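Local coordinates for pullulanase (Klebsiella oxytoca, PDB 2YOC), which hydrolyses the alpha-1,6-glucosidic linkages of pullulan and of branched alpha-glucans, as a secreted, membrane-binding enzyme, at residues Ala167-Lys172 with Val266-Val271; Glu868-Lys873 with Lys931-Phe936. All blocks are in the same frame, centred on the assembly; numbering follows the deposited sequence.

Contact 1. Residues Ala167-Lys172 with Val266-Val271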
ATOM      1  N   ALA B 167      -8.130 -46.314   4.905  1.00 63.90           N
ATOM      2  CA  ALA B 167      -7.093 -46.597   5.915  1.00 62.51           C
ATOM      3  C   ALA B 167      -5.637 -46.484   5.386  1.00 63.27           C
ATOM      4  O   ALA B 167      -5.368 -46.674   4.192  1.00 60.56           O
ATOM      5  CB  ALA B 167      -7.343 -47.957   6.574  1.00 63.83           C
ATOM      6  N   HIS B 168      -4.709 -46.148   6.295  1.00 59.45           N
ATOM      7  CA  HIS B 168      -3.319 -45.870   5.970  1.00 59.94           C
ATOM      8  C   HIS B 168      -2.352 -46.540   6.927  1.00 62.17           C
ATOM      9  O   HIS B 168      -2.202 -46.098   8.072  1.00 61.32           O
ATOM     10  CB  HIS B 168      -3.083 -44.328   6.008  1.00 61.23           C
ATOM     11  CG  HIS B 168      -3.778 -43.569   4.920  1.00 66.22           C
ATOM     12  ND1 HIS B 168      -3.072 -42.855   3.990  1.00 68.75           N
ATOM     13  CD2 HIS B 168      -5.103 -43.439   4.654  1.00 69.60           C
ATOM     14  CE1 HIS B 168      -3.978 -42.323   3.181  1.00 68.75           C
ATOM     15  NE2 HIS B 168      -5.213 -42.665   3.535  1.00 69.22           N
ATOM     16  N   TRP B 169      -1.656 -47.584   6.461  1.00 57.41           N
ATOM     17  CA  TRP B 169      -0.630 -48.217   7.289  1.00 56.08           C
ATOM     18  C   TRP B 169       0.656 -47.369   7.059  1.00 57.76           C
ATOM     19  O   TRP B 169       1.343 -47.487   6.043  1.00 59.22           O
ATOM     20  CB  TRP B 169      -0.481 -49.681   6.887  1.00 54.97           C
ATOM     21  CG  TRP B 169       0.244 -50.554   7.874  1.00 55.64           C
ATOM     22  CD1 TRP B 169       0.890 -50.173   9.017  1.00 57.95           C
ATOM     23  CD2 TRP B 169       0.415 -51.979   7.770  1.00 55.91           C
ATOM     24  NE1 TRP B 169       1.456 -51.274   9.632  1.00 57.71           N
ATOM     25  CE2 TRP B 169       1.163 -52.396   8.896  1.00 59.62           C
ATOM     26  CE3 TRP B 169      -0.018 -52.945   6.849  1.00 57.11           C
ATOM     27  CZ2 TRP B 169       1.505 -53.730   9.106  1.00 59.79           C
ATOM     28  CZ3 TRP B 169       0.303 -54.267   7.076  1.00 59.42           C
ATOM     29  CH2 TRP B 169       1.081 -54.644   8.174  1.00 60.39           C
ATOM     30  N   VAL B 170       0.884 -46.434   7.958  1.00 50.24           N
ATOM     31  CA  VAL B 170       1.945 -45.439   7.897  1.00 47.99           C
ATOM     32  C   VAL B 170       3.296 -45.821   8.515  1.00 55.57           C
ATOM     33  O   VAL B 170       4.315 -45.207   8.200  1.00 56.11           O
ATOM     34  CB  VAL B 170       1.424 -44.086   8.382  1.00 48.09           C
ATOM     35  CG1 VAL B 170       0.332 -43.599   7.443  1.00 46.78           C
ATOM     36  CG2 VAL B 170       0.912 -44.181   9.822  1.00 47.88           C
ATOM     37  N   ASP B 171       3.298 -46.797   9.413  1.00 53.75           N
ATOM     38  CA  ASP B 171       4.495 -47.334  10.046  1.00 54.31           C
ATOM     39  C   ASP B 171       4.174 -48.743  10.552  1.00 58.56           C
ATOM     40  O   ASP B 171       2.995 -49.091  10.608  1.00 56.20           O
ATOM     41  CB  ASP B 171       5.066 -46.405  11.141  1.00 55.59           C
ATOM     42  CG  ASP B 171       4.306 -46.333  12.457  1.00 71.87           C
ATOM     43  OD1 ASP B 171       3.982 -47.395  13.018  1.00 74.68           O
ATOM     44  OD2 ASP B 171       4.176 -45.227  13.002  1.00 78.21           O
ATOM     45  N   LYS B 172       5.215 -49.538  10.923  1.00 55.80           N
ATOM     46  CA  LYS B 172       5.101 -50.907  11.422  1.00 55.92           C
ATOM     47  C   LYS B 172       3.927 -51.089  12.411  1.00 61.13           C
ATOM     48  O   LYS B 172       3.114 -51.995  12.236  1.00 61.85           O
ATOM     49  CB  LYS B 172       6.421 -51.349  12.075  1.00 58.04           C
ATOM     50  CG  LYS B 172       7.587 -51.633  11.112  1.00 72.22           C
ATOM     51  CD  LYS B 172       8.962 -51.228  11.739  1.00 75.98           C
ATOM     52  CE  LYS B 172      10.148 -52.013  11.218  1.00 86.60           C
ATOM     53  NZ  LYS B 172      11.444 -51.332  11.503  1.00101.06           N
ATOM     54  N   VAL B 266      -6.489 -50.850   2.434  1.00 72.10           N
ATOM     55  CA  VAL B 266      -5.416 -50.146   3.148  1.00 70.30           C
ATOM     56  C   VAL B 266      -4.304 -49.670   2.210  1.00 73.60           C
ATOM     57  O   VAL B 266      -3.797 -50.442   1.388  1.00 75.84           O
ATOM     58  CB  VAL B 266      -4.862 -51.019   4.318  1.00 73.87           C
ATOM     59  CG1 VAL B 266      -3.846 -50.255   5.168  1.00 72.68           C
ATOM     60  CG2 VAL B 266      -5.981 -51.578   5.190  1.00 73.92           C
ATOM     61  N   GLN B 267      -3.919 -48.409   2.365  1.00 68.09           N
ATOM     62  CA  GLN B 267      -2.813 -47.761   1.667  1.00 67.25           C
ATOM     63  C   GLN B 267      -1.561 -48.030   2.524  1.00 70.83           C
ATOM     64  O   GLN B 267      -1.486 -47.587   3.678  1.00 70.06           O
ATOM     65  CB  GLN B 267      -3.105 -46.258   1.492  1.00 67.80           C
ATOM     66  CG  GLN B 267      -4.143 -45.981   0.389  1.00 70.43           C
ATOM     67  CD  GLN B 267      -4.324 -44.511   0.067  1.00 80.21           C
ATOM     68  OE1 GLN B 267      -3.380 -43.772  -0.249  1.00 72.20           O
ATOM     69  NE2 GLN B 267      -5.566 -44.085   0.047  1.00 69.91           N
ATOM     70  N   THR B 268      -0.607 -48.817   1.978  1.00 67.10           N
ATOM     71  CA  THR B 268       0.582 -49.299   2.705  1.00 66.02           C
ATOM     72  C   THR B 268       1.937 -48.648   2.415  1.00 67.44           C
ATOM     73  O   THR B 268       2.937 -49.110   2.983  1.00 68.56           O
ATOM     74  CB  THR B 268       0.683 -50.825   2.558  1.00 74.43           C
ATOM     75  OG1 THR B 268       0.750 -51.154   1.173  1.00 69.51           O
ATOM     76  CG2 THR B 268      -0.489 -51.563   3.210  1.00 76.64           C
ATOM     77  N   ALA B 269       2.000 -47.582   1.576  1.00 59.12           N
ATOM     78  CA  ALA B 269       3.308 -46.973   1.258  1.00 56.36           C
ATOM     79  C   ALA B 269       4.144 -46.528   2.477  1.00 55.60           C
ATOM     80  O   ALA B 269       5.360 -46.711   2.486  1.00 53.98           O
ATOM     81  CB  ALA B 269       3.154 -45.837   0.263  1.00 56.24           C
ATOM     82  N   GLY B 270       3.469 -46.015   3.506  1.00 50.40           N
ATOM     83  CA  GLY B 270       4.087 -45.508   4.727  1.00 48.06           C
ATOM     84  C   GLY B 270       4.833 -46.589   5.457  1.00 50.04           C
ATOM     85  O   GLY B 270       5.995 -46.410   5.817  1.00 46.59           O
ATOM     86  N   VAL B 271       4.160 -47.728   5.668  1.00 49.23           N
ATOM     87  CA  VAL B 271       4.788 -48.855   6.339  1.00 49.13           C
ATOM     88  C   VAL B 271       5.952 -49.428   5.472  1.00 55.28           C
ATOM     89  O   VAL B 271       7.027 -49.695   6.020  1.00 54.77           O
ATOM     90  CB  VAL B 271       3.779 -49.887   6.871  1.00 50.34           C
ATOM     91  CG1 VAL B 271       2.917 -50.454   5.754  1.00 49.61           C
ATOM     92  CG2 VAL B 271       4.483 -50.981   7.658  1.00 50.59           C
TER
HETATM   93  O   HOH W   1       0.676 -45.394   4.421  1.00 40.39           O
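Trp169 O is gripped by two donors where strand 167-169 runs up to the first turn of helix 269-280. Val271 N gives it a bent hydrogen bond of 2.9 Å, and an ordered water donates to the same Trp169 O at 2.7 Å. That water also donates to Gln267 O and accepts from Gly270 N, bridging the place where the two segments diverge. With no side chain, Gly270 suits its position: its CA comes within 3.8 Å of Val170 CA.

Before this divergence the strands pair in parallel. Gln267 N bonds Ala167 O almost straight (2.9 Å, 176°), and Trp169 N reaches Gln267 O at 2.8 Å, so Gln267 straddles residues 167 and 169. This is the one parallel pairing in a mixed, otherwise antiparallel sheet of the N2 domain, a member of the E-set clan. On one face the small Ala167 CB meets Val266 CG2 at 4.1 Å, and both side chains pack on Leu175 of the next strand. On the other, Gln267 runs alongside His168 with CB over one face of the imidazole, the amide plane turned 41° from the ring. Their polar ends have partners further off: His168 NE2 bonds Glu621 O, while Gln267 NE2 bonds Ala165 O and Asn620 O.

The indole of Trp169 swings toward the helix because its CG is anti to the backbone N (chi1 -164°). Val271 CG1 then sits over the five-membered ring, 3.6 Å from its centroid, in a CH-pi contact, with Val271 CG2 near the pyrrole nitrogen. Thr268 CG2 touches the six-membered ring obliquely, and Val241 and Leu244 of helix 241-244 add further apolar cover. Trp169 NE1 donates to Lys172 O at 3.2 Å; this acceptor lies in the indole plane, although the N-H arrives above the plane of the carbonyl.

Contact 2. Residues Glu868-Lys873 with Lys931-Phe936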
ATOM      1  N   GLU B 868      14.457 -16.924 -33.400  1.00 64.63           N
ATOM      2  CA  GLU B 868      15.398 -16.214 -34.267  1.00 64.81           C
ATOM      3  C   GLU B 868      14.918 -16.230 -35.738  1.00 68.42           C
ATOM      4  O   GLU B 868      15.499 -15.535 -36.573  1.00 69.82           O
ATOM      5  CB  GLU B 868      16.808 -16.855 -34.149  1.00 65.79           C
ATOM      6  CG  GLU B 868      17.032 -18.168 -34.905  1.00 74.31           C
ATOM      7  CD  GLU B 868      16.431 -19.446 -34.347  1.00 91.04           C
ATOM      8  OE1 GLU B 868      15.770 -19.376 -33.287  1.00 98.30           O
ATOM      9  OE2 GLU B 868      16.662 -20.527 -34.939  1.00 64.26           O
ATOM     10  N   LEU B 869      13.910 -17.088 -36.056  1.00 62.13           N
ATOM     11  CA  LEU B 869      13.315 -17.274 -37.377  1.00 60.69           C
ATOM     12  C   LEU B 869      11.819 -17.006 -37.294  1.00 71.00           C
ATOM     13  O   LEU B 869      11.026 -17.660 -37.972  1.00 74.59           O
ATOM     14  CB  LEU B 869      13.595 -18.688 -37.923  1.00 59.52           C
ATOM     15  CG  LEU B 869      15.073 -19.153 -37.961  1.00 63.58           C
ATOM     16  CD1 LEU B 869      15.188 -20.592 -38.414  1.00 64.03           C
ATOM     17  CD2 LEU B 869      15.949 -18.237 -38.801  1.00 63.54           C
ATOM     18  N   LEU B 870      11.419 -16.053 -36.431  1.00 68.29           N
ATOM     19  CA  LEU B 870      10.033 -15.604 -36.232  1.00 69.03           C
ATOM     20  C   LEU B 870       9.025 -16.754 -36.148  1.00 71.25           C
ATOM     21  O   LEU B 870       7.873 -16.597 -36.562  1.00 71.24           O
ATOM     22  CB  LEU B 870       9.655 -14.620 -37.369  1.00 71.03           C
ATOM     23  CG  LEU B 870      10.616 -13.455 -37.595  1.00 76.93           C
ATOM     24  CD1 LEU B 870      10.414 -12.840 -38.935  1.00 77.49           C
ATOM     25  CD2 LEU B 870      10.465 -12.408 -36.522  1.00 82.07           C
ATOM     26  N   ARG B 871       9.467 -17.913 -35.616  1.00 67.23           N
ATOM     27  CA  ARG B 871       8.676 -19.142 -35.534  1.00 66.85           C
ATOM     28  C   ARG B 871       7.234 -18.919 -35.206  1.00 69.89           C
ATOM     29  O   ARG B 871       6.901 -18.170 -34.279  1.00 68.22           O
ATOM     30  CB  ARG B 871       9.288 -20.193 -34.588  1.00 65.16           C
ATOM     31  CG  ARG B 871       8.677 -21.587 -34.725  1.00 74.54           C
ATOM     32  CD  ARG B 871       9.180 -22.512 -33.645  1.00 82.06           C
ATOM     33  NE  ARG B 871       8.650 -23.869 -33.774  1.00 87.22           N
ATOM     34  CZ  ARG B 871       9.099 -24.908 -33.081  1.00 88.74           C
ATOM     35  NH1 ARG B 871      10.104 -24.759 -32.225  1.00 65.17           N
ATOM     36  NH2 ARG B 871       8.583 -26.112 -33.273  1.00 79.33           N
ATOM     37  N   SER B 872       6.395 -19.584 -36.010  1.00 67.61           N
ATOM     38  CA  SER B 872       4.955 -19.636 -35.908  1.00 68.56           C
ATOM     39  C   SER B 872       4.473 -21.098 -35.891  1.00 74.39           C
ATOM     40  O   SER B 872       5.137 -21.995 -36.410  1.00 75.14           O
ATOM     41  CB  SER B 872       4.324 -18.871 -37.061  1.00 73.93           C
ATOM     42  OG  SER B 872       2.908 -18.977 -37.038  1.00 83.55           O
ATOM     43  N   LYS B 873       3.324 -21.321 -35.253  1.00 71.96           N
ATOM     44  CA  LYS B 873       2.631 -22.605 -35.125  1.00 71.94           C
ATOM     45  C   LYS B 873       1.192 -22.393 -35.658  1.00 76.11           C
ATOM     46  O   LYS B 873       0.297 -23.197 -35.404  1.00 74.29           O
ATOM     47  CB  LYS B 873       2.640 -23.065 -33.641  1.00 72.82           C
ATOM     48  CG  LYS B 873       4.004 -23.571 -33.206  1.00 75.23           C
ATOM     49  CD  LYS B 873       4.054 -24.042 -31.763  1.00 84.05           C
ATOM     50  CE  LYS B 873       5.462 -24.451 -31.366  1.00 84.42           C
ATOM     51  NZ  LYS B 873       5.517 -24.983 -29.982  1.00 92.48           N
ATOM     52  N   LYS B 931      16.079 -13.528 -42.185  1.00 76.44           N
ATOM     53  CA  LYS B 931      17.477 -13.121 -42.154  1.00 75.74           C
ATOM     54  C   LYS B 931      17.684 -11.864 -41.267  1.00 77.21           C
ATOM     55  O   LYS B 931      18.656 -11.799 -40.513  1.00 75.07           O
ATOM     56  CB  LYS B 931      18.025 -12.932 -43.576  1.00 79.77           C
ATOM     57  CG  LYS B 931      18.542 -14.227 -44.209  1.00 90.12           C
ATOM     58  CD  LYS B 931      19.112 -14.004 -45.623  1.00 90.01           C
ATOM     59  CE  LYS B 931      19.537 -15.294 -46.299  1.00 85.63           C
ATOM     60  NZ  LYS B 931      20.359 -15.060 -47.523  1.00 88.35           N
ATOM     61  N   GLN B 932      16.744 -10.905 -41.332  1.00 73.69           N
ATOM     62  CA  GLN B 932      16.728  -9.678 -40.520  1.00 72.77           C
ATOM     63  C   GLN B 932      16.648 -10.077 -39.011  1.00 76.23           C
ATOM     64  O   GLN B 932      17.466  -9.613 -38.208  1.00 74.82           O
ATOM     65  CB  GLN B 932      15.512  -8.810 -40.937  1.00 73.96           C
ATOM     66  CG  GLN B 932      15.432  -7.410 -40.341  1.00 71.20           C
ATOM     67  CD  GLN B 932      14.227  -6.642 -40.861  1.00105.40           C
ATOM     68  OE1 GLN B 932      13.313  -6.266 -40.104  1.00101.61           O
ATOM     69  NE2 GLN B 932      14.193  -6.366 -42.166  1.00107.45           N
HETATM   70  N   MSE B 933      15.688 -10.974 -38.655  1.00 71.60           N
HETATM   71  CA  MSE B 933      15.526 -11.459 -37.284  1.00 69.41           C
HETATM   72  C   MSE B 933      16.756 -12.235 -36.792  1.00 73.25           C
HETATM   73  O   MSE B 933      17.167 -12.017 -35.653  1.00 73.86           O
HETATM   74  CB  MSE B 933      14.231 -12.282 -37.125  1.00 70.92           C
HETATM   75  CG  MSE B 933      13.886 -12.624 -35.679  1.00 76.14           C
HETATM   76 SE   MSE B 933      13.620 -11.049 -34.571  1.00 83.80          SE
HETATM   77  CE  MSE B 933      14.916 -11.469 -33.164  1.00 78.70           C
ATOM     78  N   THR B 934      17.349 -13.125 -37.628  1.00 69.03           N
ATOM     79  CA  THR B 934      18.545 -13.890 -37.226  1.00 68.46           C
ATOM     80  C   THR B 934      19.667 -12.909 -36.873  1.00 74.08           C
ATOM     81  O   THR B 934      20.272 -13.042 -35.813  1.00 74.62           O
ATOM     82  CB  THR B 934      18.975 -14.912 -38.295  1.00 75.27           C
ATOM     83  OG1 THR B 934      17.826 -15.589 -38.797  1.00 85.25           O
ATOM     84  CG2 THR B 934      19.923 -15.939 -37.763  1.00 66.65           C
ATOM     85  N   ALA B 935      19.868 -11.877 -37.717  1.00 71.14           N
ATOM     86  CA  ALA B 935      20.855 -10.815 -37.527  1.00 70.86           C
ATOM     87  C   ALA B 935      20.644 -10.087 -36.201  1.00 75.75           C
ATOM     88  O   ALA B 935      21.612  -9.873 -35.464  1.00 76.90           O
ATOM     89  CB  ALA B 935      20.788  -9.830 -38.678  1.00 72.54           C
ATOM     90  N   PHE B 936      19.378  -9.764 -35.875  1.00 71.04           N
ATOM     91  CA  PHE B 936      19.016  -9.119 -34.616  1.00 69.74           C
ATOM     92  C   PHE B 936      19.292 -10.044 -33.439  1.00 71.26           C
ATOM     93  O   PHE B 936      19.755  -9.579 -32.399  1.00 72.63           O
ATOM     94  CB  PHE B 936      17.525  -8.742 -34.598  1.00 71.93           C
ATOM     95  CG  PHE B 936      17.083  -7.554 -35.424  1.00 74.73           C
ATOM     96  CD1 PHE B 936      18.001  -6.588 -35.839  1.00 78.38           C
ATOM     97  CD2 PHE B 936      15.741  -7.361 -35.726  1.00 77.65           C
ATOM     98  CE1 PHE B 936      17.577  -5.457 -36.549  1.00 80.49           C
ATOM     99  CE2 PHE B 936      15.322  -6.243 -36.460  1.00 81.40           C
ATOM    100  CZ  PHE B 936      16.243  -5.297 -36.865  1.00 79.67           C
TER
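Met933, modelled as selenomethionine, points from helix 927-945 toward Leu870 and the backbone of Glu868. Its CG stands anti to the backbone N (chi1 -171°), which carries the methylenes out to the loop: Met933 CG lies 3.5 Å from Leu870 CD2. The chain then bends, so SE also passes near that methyl, and the two side chains cross at an oblique angle. A long, flexible, unbranched residue suits this spot, since it can lie against the CD2 branch of Leu870 while also reaching Leu851 of helix 840-855. The same CG rests 3.4 Å from Glu868 O.

One residue on, Thr934 brings the helix backbone close to the loop, its CA 4.9 Å from Glu868 CA. Thr934 N is 3.2 Å from Glu868 O, but the angle is too poor for a hydrogen bond. Its OG1 bonds back to Leu930 O, a common way for a threonine to satisfy its hydroxyl within a helix, and the side chain meets CD2 of Leu869. The carboxylate of Glu868 leads away from residues 931-936, its OE2 bonding His450 NE2 of helix 446-457.

The loop follows strand 860-864 of the (beta/alpha)8 barrel, which in glycoside hydrolases of this kind carries the active site, so the contact joins barrel to C-terminal region. With no hydrogen bond or salt bridge linking the segments, cohesion probably rests on van der Waals fit, between apolar side chains and also against the carbonyl of Glu868.

Contacts 1 and 2 are both largely buried, yet they lie on opposite sides of the chain's centre, with centres about 55 Å apart and nearest atoms about 36 Å apart, and they share no helix or strand. Contact 1 joins neighbouring strands, and a helix start, within one N-terminal accessory domain; it depends on directional backbone bonds, a bridging water and an aromatic ring. Contact 2 sets a barrel loop against the flank of a helix, whose backbone donors are largely used internally, so side-chain packing does most of the joining. Residues 167-172 with 266-271 also bury about twice as much surface, 495 against 234 Å².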